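LPXTG cell wall surface protein (Streptococcus gordonii, PDB 4IGB) is a cell wall-anchored streptococcal surface protein, represented here by its N1 and N2 domains, and probably serves as an adhesin. Local coordinates at residues B[98-103]-B[188-193]; B[288-293]-B[413-418]; B[320-323]-B[329-332]; B[311-316]-B[335-340]. All blocks are in the same frame, centred on the assembly; numbering follows the deposited sequence.

In the fold
From the N terminus, contact 1 comes first. It closes a loop of 84 residues within the N1 domain and joins the hairpin end of strand 84-100 to the loop before strand 193-194. Contact 2 opens only after contact 1 has closed. It spans 119 residues and brings the segment that leads out of strand 280-287 against strand 409-417 of the N2 domain. Contact 4 is nested inside that loop, and contact 3 inside contact 4. Contact 3 draws together the connection between strands 310-317 and 333-338, and contact 4 packs Tyr313 of strand 310-317 against Gln337 and Phe339. Contacts 1 and 2 touch where Arg293 packs on Asn101. Asp418 of contact 2 also binds Ser331 of contact 3.

Contact 1 of 4, residues B[98-103]-B[188-193]; sequences GTVNGK and TDLKLV
Val100 and Leu190 form the close part of this contact. Val100 CG1 meets Leu190 CD2 at 3.8 Å, methyl against methyl. The valine branch reaches across because CG1 stands anti to the backbone N (chi1 178°). Both side chains are buried, and Ile287 lies against each of them.

The polar side is looser. Asn101 ND2 stays 4.5 Å from Asp189 OD1, so no direct bond forms. Tyr182 serves both residues instead: its OH is hydrogen-bonded to Asp189 OD1 and takes a weak bond from Asn101 ND2. Farther out, a water spans the gap. It accepts from Lys103 NZ at 3.0 Å and donates to Asp189 OD2 at 3.3 Å. The lysine and aspartate groups are 5.7 Å apart from NZ to OD2, too far for a direct salt bridge. Lys103 also forms a cation-pi contact with Tyr182 and a hydrogen bond to Thr186.

Residues 100-103 make a type I' turn, with Asn101 and Gly102 at its centre. This is a classic two-residue beta hairpin. It links strand 84-100 to strand 103-118. The 188-193 loop lies beside the hairpin end, and Leu190 packs on strands 170-182 and 280-287.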
# COMPACT_ATOMS: atom_id res chain seq x y z
N GLY B 98 6.17 -9.41 5.53
CA GLY B 98 7.37 -9.17 4.75
C GLY B 98 8.41 -8.45 5.59
O GLY B 98 8.11 -7.99 6.70
N THR B 99 9.62 -8.38 5.07
CA THR B 99 10.68 -7.59 5.69
C THR B 99 11.07 -6.45 4.76
O THR B 99 11.37 -6.67 3.58
CB THR B 99 11.90 -8.45 5.97
OG1 THR B 99 11.50 -9.56 6.79
CG2 THR B 99 12.99 -7.64 6.70
N VAL B 100 11.05 -5.23 5.29
CA VAL B 100 11.29 -4.05 4.49
C VAL B 100 12.26 -3.12 5.22
O VAL B 100 12.03 -2.76 6.38
CB VAL B 100 9.98 -3.27 4.22
CG1 VAL B 100 10.26 -2.02 3.43
CG2 VAL B 100 8.95 -4.15 3.51
N ASN B 101 13.34 -2.73 4.55
CA ASN B 101 14.37 -1.87 5.16
C ASN B 101 14.89 -2.48 6.45
O ASN B 101 15.06 -1.77 7.44
CB ASN B 101 13.82 -0.46 5.45
CG ASN B 101 13.39 0.30 4.19
OD1 ASN B 101 14.02 0.20 3.13
ND2 ASN B 101 12.32 1.07 4.31
N GLY B 102 15.11 -3.80 6.45
CA GLY B 102 15.55 -4.52 7.62
C GLY B 102 14.47 -4.77 8.68
O GLY B 102 14.71 -5.46 9.67
N LYS B 103 13.28 -4.22 8.47
CA LYS B 103 12.21 -4.27 9.48
C LYS B 103 11.04 -5.19 9.11
O LYS B 103 10.56 -5.18 7.97
CB LYS B 103 11.67 -2.86 9.75
CG LYS B 103 12.69 -1.88 10.34
CD LYS B 103 12.09 -0.47 10.37
CE LYS B 103 12.81 0.43 11.35
NZ LYS B 103 12.28 1.82 11.23
N THR B 188 6.18 4.30 10.71
CA THR B 188 6.02 3.60 9.44
C THR B 188 5.99 4.60 8.29
O THR B 188 4.99 5.29 8.09
CB THR B 188 4.74 2.71 9.43
OG1 THR B 188 4.77 1.81 10.55
CG2 THR B 188 4.66 1.89 8.13
N ASP B 189 7.10 4.69 7.57
CA ASP B 189 7.27 5.59 6.42
C ASP B 189 6.71 4.99 5.13
O ASP B 189 6.70 5.64 4.09
CB ASP B 189 8.75 5.92 6.24
CG ASP B 189 9.67 4.68 6.40
OD1 ASP B 189 9.17 3.53 6.33
OD2 ASP B 189 10.90 4.85 6.60
N LEU B 190 6.26 3.74 5.19
CA LEU B 190 5.73 3.06 4.00
C LEU B 190 4.41 3.66 3.56
O LEU B 190 3.57 4.02 4.38
CB LEU B 190 5.54 1.57 4.28
CG LEU B 190 6.78 0.82 4.77
CD1 LEU B 190 6.45 -0.62 5.08
CD2 LEU B 190 7.92 0.92 3.74
N LYS B 191 4.22 3.75 2.24
CA LYS B 191 2.98 4.28 1.69
C LYS B 191 2.16 3.14 1.09
O LYS B 191 2.51 2.57 0.05
CB LYS B 191 3.27 5.37 0.65
CG LYS B 191 4.05 6.56 1.23
CD LYS B 191 3.33 7.22 2.41
CE LYS B 191 4.29 8.17 3.13
NZ LYS B 191 3.73 8.67 4.42
N LEU B 192 1.06 2.82 1.75
CA LEU B 192 0.28 1.67 1.36
C LEU B 192 -0.21 1.82 -0.07
O LEU B 192 -0.75 2.84 -0.43
CB LEU B 192 -0.93 1.51 2.27
CG LEU B 192 -1.86 0.38 1.84
CD1 LEU B 192 -1.14 -0.97 1.93
CD2 LEU B 192 -3.14 0.39 2.69
N VAL B 193 -0.05 0.77 -0.86
CA VAL B 193 -0.63 0.74 -2.19
C VAL B 193 -1.70 -0.34 -2.31
O VAL B 193 -1.55 -1.45 -1.78
CB VAL B 193 0.45 0.53 -3.28
CG1 VAL B 193 -0.18 0.24 -4.64
CG2 VAL B 193 1.37 1.74 -3.33
O HOH W 1 12.70 2.91 8.51

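Contact 2 of 4, residues B[288-293]-B[413-418]; sequences EKIDPR and VTLHVD
Ile290 points at Leu415 and Val417 and meets each with a different branch. Its CG2 methyl faces Leu415 CD2 at 4.1 Å. Its longer arm ends in CD1, which lies 4.4 Å from Val417 CG2. The two arms separate at CB: CG2 stands anti to the backbone N, while CG1 lies beside that N (chi1 -67°). The extended chi2 (174°) carries CD1 on toward Val417. The isoleucine thus spans two positions of the strand. The Ile290 and Leu415 side chains cross at a slant, and the close approach is between the two methyls. Both contacts are purely apolar, and no hydrogen bond joins the two segments.

Leu415 and Val417 are two residues apart on strand 409-417 and turn the same way, while the CB of His416 between them points away. This is the usual alternation of a beta strand. The strand belongs to the N2 domain, whose family is grouped with adhesins. Residues 288-293 connect strand 280-287 to strand 295-304, the first strand of the N2 sheet, and carry a cis peptide before Pro292.

Leu420 and Ala422 of strand 420-423 also pack on Ile290. At the 288 and 418 ends, the carboxylates of Glu288 and Asp418 are 6.7 Å apart from OE1 to OD2. Arg263 forms a salt bridge with each of them, which probably offsets their like charges.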
# COMPACT_ATOMS: atom_id res chain seq x y z
N GLU B 288 5.46 0.20 -3.16
CA GLU B 288 6.39 0.38 -4.26
C GLU B 288 7.79 0.02 -3.80
O GLU B 288 8.05 -0.06 -2.60
CB GLU B 288 6.29 1.80 -4.79
CG GLU B 288 4.90 2.09 -5.35
CD GLU B 288 4.54 3.56 -5.36
OE1 GLU B 288 4.69 4.18 -6.44
OE2 GLU B 288 4.12 4.11 -4.30
N LYS B 289 8.69 -0.21 -4.76
CA LYS B 289 10.04 -0.70 -4.46
C LYS B 289 11.11 0.35 -4.58
O LYS B 289 11.25 0.99 -5.62
CB LYS B 289 10.41 -1.84 -5.42
CG LYS B 289 10.00 -3.23 -4.99
CD LYS B 289 10.67 -4.29 -5.87
CE LYS B 289 9.99 -5.64 -5.73
NZ LYS B 289 10.49 -6.63 -6.73
N ILE B 290 11.88 0.54 -3.51
CA ILE B 290 13.13 1.29 -3.63
C ILE B 290 14.21 0.31 -3.21
O ILE B 290 14.55 0.21 -2.03
CB ILE B 290 13.16 2.59 -2.76
CG1 ILE B 290 12.15 3.61 -3.29
CG2 ILE B 290 14.56 3.23 -2.78
CD1 ILE B 290 12.01 4.85 -2.41
N ASP B 291 14.71 -0.43 -4.18
CA ASP B 291 15.55 -1.58 -3.89
C ASP B 291 16.54 -1.78 -5.03
O ASP B 291 16.15 -1.98 -6.18
CB ASP B 291 14.66 -2.81 -3.70
CG ASP B 291 15.43 -4.12 -3.70
OD1 ASP B 291 16.64 -4.11 -3.39
OD2 ASP B 291 14.82 -5.17 -4.00
N PRO B 292 17.84 -1.74 -4.71
CA PRO B 292 18.39 -1.64 -3.35
C PRO B 292 18.14 -0.32 -2.63
O PRO B 292 17.95 0.71 -3.26
CB PRO B 292 19.90 -1.81 -3.57
CG PRO B 292 20.13 -1.37 -4.98
CD PRO B 292 18.90 -1.80 -5.74
N ARG B 293 18.15 -0.36 -1.31
CA ARG B 293 18.11 0.85 -0.49
C ARG B 293 19.38 1.65 -0.75
O ARG B 293 20.34 1.12 -1.31
CB ARG B 293 18.04 0.49 0.99
CG ARG B 293 16.79 -0.26 1.39
CD ARG B 293 16.98 -1.00 2.71
NE ARG B 293 17.54 -0.15 3.76
CZ ARG B 293 17.87 -0.58 4.98
NH1 ARG B 293 18.37 0.26 5.88
NH2 ARG B 293 17.71 -1.86 5.29
N VAL B 413 21.31 8.27 5.86
CA VAL B 413 20.78 9.21 4.90
C VAL B 413 19.49 8.64 4.37
O VAL B 413 19.32 7.42 4.39
CB VAL B 413 21.79 9.57 3.78
CG1 VAL B 413 21.97 8.40 2.79
CG2 VAL B 413 21.33 10.80 3.07
N THR B 414 18.58 9.50 3.94
CA THR B 414 17.26 9.06 3.49
C THR B 414 16.88 9.59 2.11
O THR B 414 16.91 10.79 1.86
CB THR B 414 16.16 9.48 4.48
OG1 THR B 414 16.46 8.91 5.76
CG2 THR B 414 14.79 8.99 4.03
N LEU B 415 16.51 8.68 1.22
CA LEU B 415 16.06 9.06 -0.11
C LEU B 415 14.57 9.29 -0.07
O LEU B 415 13.83 8.50 0.51
CB LEU B 415 16.39 7.98 -1.13
CG LEU B 415 15.88 8.15 -2.56
CD1 LEU B 415 16.45 9.40 -3.23
CD2 LEU B 415 16.23 6.91 -3.38
N HIS B 416 14.15 10.39 -0.67
CA HIS B 416 12.74 10.64 -0.89
C HIS B 416 12.46 10.68 -2.39
O HIS B 416 13.22 11.28 -3.15
CB HIS B 416 12.32 11.94 -0.24
CG HIS B 416 12.53 11.96 1.24
ND1 HIS B 416 11.52 11.65 2.13
CD2 HIS B 416 13.63 12.21 1.98
CE1 HIS B 416 12.00 11.72 3.36
NE2 HIS B 416 13.27 12.07 3.30
N VAL B 417 11.37 10.05 -2.78
CA VAL B 417 10.87 10.04 -4.14
C VAL B 417 9.37 10.27 -3.97
O VAL B 417 8.70 9.45 -3.35
CB VAL B 417 11.11 8.66 -4.81
CG1 VAL B 417 10.44 8.60 -6.18
CG2 VAL B 417 12.61 8.37 -4.92
N ASP B 418 8.85 11.39 -4.46
CA ASP B 418 7.52 11.88 -4.04
C ASP B 418 7.40 11.77 -2.52
O ASP B 418 8.25 12.27 -1.80
CB ASP B 418 6.39 11.16 -4.76
CG ASP B 418 6.37 11.45 -6.25
OD1 ASP B 418 7.10 12.37 -6.69
OD2 ASP B 418 5.62 10.76 -6.98

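Contact 3 of 4, residues B[320-323]-B[329-332]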
# COMPACT_ATOMS: atom_id res chain seq x y z
N PRO B 320 14.36 4.42 -8.50
CA PRO B 320 13.27 3.53 -8.90
C PRO B 320 12.80 3.79 -10.32
O PRO B 320 12.72 4.94 -10.73
CB PRO B 320 12.12 3.89 -7.93
CG PRO B 320 12.73 4.72 -6.89
CD PRO B 320 13.93 5.38 -7.46
N VAL B 321 12.47 2.74 -11.06
CA VAL B 321 11.98 2.88 -12.42
C VAL B 321 10.48 3.13 -12.47
O VAL B 321 9.69 2.31 -11.99
CB VAL B 321 12.32 1.62 -13.26
CG1 VAL B 321 11.70 1.72 -14.66
CG2 VAL B 321 13.84 1.41 -13.34
N PRO B 322 10.07 4.26 -13.06
CA PRO B 322 8.66 4.65 -13.14
C PRO B 322 7.86 3.68 -14.00
O PRO B 322 8.33 3.27 -15.06
CB PRO B 322 8.72 6.02 -13.84
CG PRO B 322 10.12 6.50 -13.64
CD PRO B 322 10.95 5.26 -13.68
N GLY B 323 6.67 3.32 -13.54
CA GLY B 323 5.86 2.36 -14.26
C GLY B 323 6.28 0.95 -13.96
O GLY B 323 5.70 -0.01 -14.46
N ALA B 329 6.27 8.43 -12.91
CA ALA B 329 7.43 9.28 -12.80
C ALA B 329 7.28 10.21 -11.61
O ALA B 329 6.22 10.76 -11.38
CB ALA B 329 7.64 10.07 -14.10
N PRO B 330 8.37 10.39 -10.85
CA PRO B 330 8.30 11.20 -9.63
C PRO B 330 8.23 12.68 -9.94
O PRO B 330 8.71 13.12 -10.99
CB PRO B 330 9.62 10.88 -8.93
CG PRO B 330 10.56 10.52 -10.05
CD PRO B 330 9.71 9.84 -11.10
N SER B 331 7.62 13.43 -9.04
CA SER B 331 7.59 14.88 -9.12
C SER B 331 8.77 15.49 -8.36
O SER B 331 9.16 16.62 -8.60
CB SER B 331 6.27 15.40 -8.55
OG SER B 331 5.19 14.84 -9.27
N SER B 332 9.31 14.74 -7.41
CA SER B 332 10.47 15.21 -6.67
C SER B 332 11.36 14.05 -6.23
O SER B 332 10.87 12.95 -5.93
CB SER B 332 10.04 16.01 -5.45
OG SER B 332 9.46 15.14 -4.50
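Pro322 and Ala329 meet with polyproline II-like backbones. In Pro322 the ring restrains phi near -66° and psi is 137°; Ala329 has a similar psi of 138°. The two chain pieces approach each other most closely here, with CA of Pro322 4.8 Å from CA of Ala329.

The Pro322 ring does most of the touching. Its CB lies 3.6 Å from Ala329 N, so the proline packs against backbone as much as side chain. The same CB is 4.2 Å from Ala329 CB. Farther round the ring, Pro322 CG meets Pro330 CD at 4.2 Å. The two prolines therefore touch through ring carbons. No hydrogen bond crosses between the segments, and the contact is small, mostly apolar and at the surface. Val321 N is held by Asp325 OD2 in the intervening loop.

Both segments belong to the loop between strands 310-317 and 333-338 of the N2 domain. The contact draws the two arms of that loop together. Pro320 and Pro330 both rest on Val417 of strand 409-417. Just beyond that strand, Asp418 OD1 accepts a hydrogen bond from Ser331 N.

Contact 4 of 4, residues B[311-316]-B[335-340]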
# COMPACT_ATOMS: atom_id res chain seq x y z
N VAL B 311 35.60 13.62 8.31
CA VAL B 311 34.82 12.41 8.12
C VAL B 311 33.98 12.62 6.87
O VAL B 311 33.32 13.65 6.71
CB VAL B 311 33.97 12.00 9.36
CG1 VAL B 311 34.61 12.51 10.66
CG2 VAL B 311 32.56 12.50 9.23
N THR B 312 34.06 11.66 5.96
CA THR B 312 33.48 11.80 4.64
C THR B 312 32.46 10.72 4.41
O THR B 312 32.75 9.54 4.59
CB THR B 312 34.58 11.69 3.56
OG1 THR B 312 35.62 12.63 3.86
CG2 THR B 312 34.03 11.97 2.18
N TYR B 313 31.26 11.12 3.99
CA TYR B 313 30.18 10.19 3.75
C TYR B 313 29.92 10.03 2.25
O TYR B 313 29.76 11.01 1.54
CB TYR B 313 28.91 10.67 4.45
CG TYR B 313 29.01 10.69 5.97
CD1 TYR B 313 29.01 9.51 6.70
CD2 TYR B 313 29.09 11.89 6.66
CE1 TYR B 313 29.10 9.52 8.09
CE2 TYR B 313 29.18 11.91 8.07
CZ TYR B 313 29.18 10.72 8.77
OH TYR B 313 29.26 10.72 10.14
N LYS B 314 29.89 8.79 1.79
CA LYS B 314 29.55 8.51 0.40
C LYS B 314 28.22 7.78 0.38
O LYS B 314 28.08 6.71 0.97
CB LYS B 314 30.62 7.65 -0.27
CG LYS B 314 30.41 7.46 -1.77
CD LYS B 314 31.53 6.58 -2.36
CE LYS B 314 31.33 6.31 -3.85
NZ LYS B 314 32.29 5.29 -4.37
N ALA B 315 27.25 8.38 -0.29
CA ALA B 315 25.94 7.76 -0.39
C ALA B 315 25.57 7.48 -1.84
O ALA B 315 25.63 8.37 -2.69
CB ALA B 315 24.88 8.63 0.26
N THR B 316 25.18 6.25 -2.10
CA THR B 316 24.79 5.84 -3.44
C THR B 316 23.30 5.55 -3.49
O THR B 316 22.81 4.68 -2.79
CB THR B 316 25.55 4.60 -3.83
OG1 THR B 316 26.96 4.87 -3.74
CG2 THR B 316 25.18 4.15 -5.25
N MET B 335 17.45 13.87 -1.18
CA MET B 335 18.22 13.07 -0.25
C MET B 335 18.47 13.95 0.95
O MET B 335 18.93 15.09 0.81
CB MET B 335 19.55 12.64 -0.87
CG MET B 335 19.41 11.85 -2.17
SD MET B 335 18.87 12.89 -3.53
CE MET B 335 19.32 11.81 -4.92
N VAL B 336 18.14 13.43 2.13
CA VAL B 336 18.20 14.19 3.36
C VAL B 336 19.28 13.60 4.24
O VAL B 336 19.21 12.43 4.62
CB VAL B 336 16.88 14.08 4.16
CG1 VAL B 336 17.01 14.79 5.50
CG2 VAL B 336 15.71 14.66 3.38
N GLN B 337 20.29 14.42 4.54
CA GLN B 337 21.33 14.05 5.50
C GLN B 337 21.09 14.79 6.81
O GLN B 337 20.52 15.89 6.82
CB GLN B 337 22.71 14.46 4.97
CG GLN B 337 23.60 13.31 4.55
CD GLN B 337 24.07 12.42 5.70
OE1 GLN B 337 23.55 12.48 6.82
NE2 GLN B 337 25.06 11.57 5.41
N LYS B 338 21.52 14.21 7.91
CA LYS B 338 21.55 14.96 9.16
C LYS B 338 22.79 14.54 9.92
O LYS B 338 23.00 13.36 10.17
CB LYS B 338 20.29 14.74 9.99
CG LYS B 338 20.25 15.59 11.26
CD LYS B 338 18.97 15.37 12.06
CE LYS B 338 18.99 16.15 13.36
NZ LYS B 338 18.02 15.57 14.35
N PHE B 339 23.62 15.50 10.27
CA PHE B 339 24.92 15.18 10.83
C PHE B 339 24.96 15.29 12.33
O PHE B 339 24.45 16.24 12.91
CB PHE B 339 25.98 16.09 10.21
CG PHE B 339 26.13 15.91 8.72
CD1 PHE B 339 26.72 14.77 8.20
CD2 PHE B 339 25.65 16.87 7.84
CE1 PHE B 339 26.85 14.60 6.83
CE2 PHE B 339 25.79 16.71 6.48
CZ PHE B 339 26.39 15.57 5.98
N ASP B 340 25.59 14.30 12.96
CA ASP B 340 25.86 14.36 14.39
C ASP B 340 26.40 15.75 14.75
O ASP B 340 27.20 16.33 14.00
CB ASP B 340 26.86 13.26 14.76
CG ASP B 340 27.08 13.14 16.26
OD1 ASP B 340 26.82 12.05 16.81
OD2 ASP B 340 27.53 14.12 16.87
O HOH W 2 26.66 12.02 11.48
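The Tyr313 and Phe339 rings lie near parallel, their planes 30° apart, but are slid so far past each other that they barely overlap. The centroids of the Tyr313 and Phe339 rings are 5.8 Å apart. Tyr313 CD2 comes to the edge of the Phe339 ring, near its plane, and meets CE1 at 3.5 Å. Seen from the tyrosine, that CE1 atom arrives obliquely. One face of Phe339 carries Gln337 OE1, 3.9 Å above the plane and offset toward the rim.

Gln337 also reaches Tyr313. Its NE2 is 4.1 Å from Tyr313 CB and approaches the ring obliquely. The glutamine chain bends at chi2 (-68°), which brings OE1 over that face of Phe339 and NE2 near Tyr313. NE2 is hydrogen-bonded to Asn411 OD1. OE1 takes a weak bond from Lys338 N, bent to 126°. The Asn411 bond in particular probably limits rotation of the amide.

At the phenol end, a water sits 3.2 Å from Tyr313 OH and accepts a hydrogen bond from Asp340 N at 2.9 Å. It ties the hydroxyl to the backbone at Asp340.

All three side chains are buried in the N2 domain. Strands 310-317 and 333-338 do not pair directly. The first runs between strands 295-304 and 389-397, the second between 371-376 and 409-417, and Tyr313 reaches from the first to meet Gln337 and Phe339.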